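Local structure of aldehyde dehydrogenase (Burkholderia vietnamiensis, 5KF0) at residues A[332-338]-A[366-371]. The protein binds NADPH and probably oxidises aldehydes to carboxylic acids with a nicotinamide dinucleotide cofactor. Numbering follows the deposited sequence. Where two conformers were deposited one is given.
Sequences VGPMISE and GAMFEA
Met335 N donates to Ala367 O at 2.8 Å with an N-H...O angle of 159°, the one direct backbone hydrogen bond between 332-338 and 366-371. The two segments run in opposite directions: Pro334 CA lies 4.8 Å from Met368 CA and Glu338 CA 4.6 Å from Ala367 CA, while Val332 CA and Ala371 CA spread to 7.0 Å. A second link is indirect, because a water accepts from Phe369 N and lies 2.8 Å from Gly333 O, which also bonds to Ser289 OG. One direct bond and a water bridge thus join a loop to the strand start, not a regular ladder.

Met368 and Phe369 depart from the strand on different sides. With all three torsions near -60°, the Met368 chain curls back so that SD reaches Pro334 CB at 3.6 Å and CE lies near the Gly333-Pro334 peptide. Met335 runs alongside Phe369, and its SD sits 4.7 Å from the ring centroid, 57° off the normal, an oblique Met-aromatic contact. The Phe369 CG, anti to the backbone N, carries the ring toward helix 338-353, where it packs on Leu344 and Met348. Ala367 CB fits against Met335 O at 3.6 Å.

Ser337, the N-cap residue, accepts from Glu340 N through OG, which is also hydrogen-bonded to Ser339 OG. The contact joins the loop leading into helix 338-353 to the beginning of strand 368-375, in the mixed sheet of the aldehyde dehydrogenase fold.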
loop_
_atom_site.group_PDB
_atom_site.type_symbol
_atom_site.label_atom_id
_atom_site.label_comp_id
_atom_site.label_asym_id
_atom_site.label_seq_id
_atom_site.Cartn_x
_atom_site.Cartn_y
_atom_site.Cartn_z
ATOM N N VAL A 332 4.252 30.946 30.323
ATOM C CA VAL A 332 3.132 30.435 31.108
ATOM C C VAL A 332 2.059 31.521 31.150
ATOM O O VAL A 332 2.172 32.493 31.904
ATOM C CB VAL A 332 3.579 30.026 32.516
ATOM C CG1 VAL A 332 2.389 29.554 33.352
ATOM C CG2 VAL A 332 4.651 28.934 32.417
ATOM N N GLY A 333 1.001 31.363 30.352
ATOM C CA GLY A 333 -0.127 32.266 30.435
ATOM C C GLY A 333 -1.160 31.781 31.434
ATOM O O GLY A 333 -0.945 30.803 32.157
ATOM N N PRO A 334 -2.313 32.448 31.481
ATOM C CA PRO A 334 -3.369 32.043 32.415
ATOM C C PRO A 334 -3.948 30.683 32.066
ATOM O O PRO A 334 -4.047 30.301 30.900
ATOM C CB PRO A 334 -4.432 33.133 32.236
ATOM C CG PRO A 334 -4.252 33.572 30.823
ATOM C CD PRO A 334 -2.750 33.553 30.605
ATOM N N MET A 335 -4.366 29.955 33.098
ATOM C CA MET A 335 -5.247 28.827 32.828
ATOM C C MET A 335 -6.597 29.351 32.334
ATOM O O MET A 335 -6.913 30.542 32.445
ATOM C CB MET A 335 -5.408 27.960 34.072
ATOM C CG MET A 335 -4.127 27.223 34.446
ATOM S SD MET A 335 -4.320 26.205 35.913
ATOM C CE MET A 335 -5.523 24.995 35.319
ATOM N N ILE A 336 -7.393 28.441 31.768
ATOM C CA ILE A 336 -8.581 28.848 31.032
ATOM C C ILE A 336 -9.636 29.481 31.928
ATOM O O ILE A 336 -10.450 30.272 31.435
ATOM C CB ILE A 336 -9.149 27.642 30.253
ATOM C CG1 ILE A 336 -10.240 28.096 29.271
ATOM C CG2 ILE A 336 -9.648 26.542 31.215
ATOM C CD1 ILE A 336 -9.746 29.108 28.232
ATOM N N SER A 337 -9.637 29.185 33.227
ATOM C CA SER A 337 -10.579 29.817 34.147
ATOM C C SER A 337 -10.086 29.653 35.575
ATOM O O SER A 337 -9.294 28.754 35.880
ATOM C CB SER A 337 -11.977 29.216 34.016
ATOM O OG SER A 337 -11.975 27.874 34.472
ATOM N N GLU A 338 -10.584 30.533 36.456
ATOM C CA GLU A 338 -10.295 30.389 37.881
ATOM C C GLU A 338 -10.801 29.057 38.425
ATOM O O GLU A 338 -10.165 28.470 39.308
ATOM C CB GLU A 338 -10.898 31.551 38.676
ATOM C CG GLU A 338 -10.222 32.868 38.417
ATOM C CD GLU A 338 -10.589 33.926 39.448
ATOM O OE1 GLU A 338 -11.352 33.608 40.386
ATOM O OE2 GLU A 338 -10.109 35.070 39.318
ATOM N N GLY A 366 -5.528 33.344 41.325
ATOM C CA GLY A 366 -6.603 33.293 40.348
ATOM C C GLY A 366 -6.282 32.243 39.307
ATOM O O GLY A 366 -5.921 31.107 39.632
ATOM N N ALA A 367 -6.382 32.623 38.034
ATOM C CA ALA A 367 -6.026 31.711 36.958
ATOM C C ALA A 367 -4.536 31.716 36.633
ATOM O O ALA A 367 -4.116 30.962 35.749
ATOM C CB ALA A 367 -6.831 32.034 35.693
ATOM N N MET A 368 -3.728 32.532 37.310
ATOM C CA MET A 368 -2.282 32.548 37.075
ATOM C C MET A 368 -1.631 31.501 37.976
ATOM O O MET A 368 -1.376 31.747 39.161
ATOM C CB MET A 368 -1.701 33.940 37.305
ATOM C CG MET A 368 -2.306 35.018 36.410
ATOM S SD MET A 368 -2.292 34.695 34.623
ATOM C CE MET A 368 -0.562 34.446 34.297
ATOM N N PHE A 369 -1.352 30.336 37.395
ATOM C CA PHE A 369 -0.759 29.190 38.077
ATOM C C PHE A 369 0.684 29.067 37.595
ATOM O O PHE A 369 0.916 28.828 36.407
ATOM C CB PHE A 369 -1.577 27.939 37.733
ATOM C CG PHE A 369 -1.487 26.810 38.728
ATOM C CD1 PHE A 369 -0.265 26.295 39.131
ATOM C CD2 PHE A 369 -2.656 26.224 39.217
ATOM C CE1 PHE A 369 -0.200 25.230 40.030
ATOM C CE2 PHE A 369 -2.602 25.152 40.111
ATOM C CZ PHE A 369 -1.366 24.661 40.522
ATOM N N GLU A 370 1.654 29.251 38.492
ATOM C CA GLU A 370 3.006 29.214 37.963
ATOM C C GLU A 370 3.426 27.780 37.625
ATOM O O GLU A 370 2.827 26.788 38.043
ATOM C CB GLU A 370 3.994 29.881 38.924
ATOM C CG GLU A 370 4.277 29.150 40.207
ATOM C CD GLU A 370 5.232 29.932 41.103
ATOM O OE1 GLU A 370 5.973 30.804 40.588
ATOM O OE2 GLU A 370 5.239 29.679 42.322
ATOM N N ALA A 371 4.449 27.696 36.776
ATOM C CA ALA A 371 5.011 26.393 36.452
ATOM C C ALA A 371 5.486 25.736 37.742
ATOM O O ALA A 371 6.256 26.329 38.505
ATOM C CB ALA A 371 6.166 26.535 35.457
HETATM O O HOH W 1 -1.248 29.385 34.581
#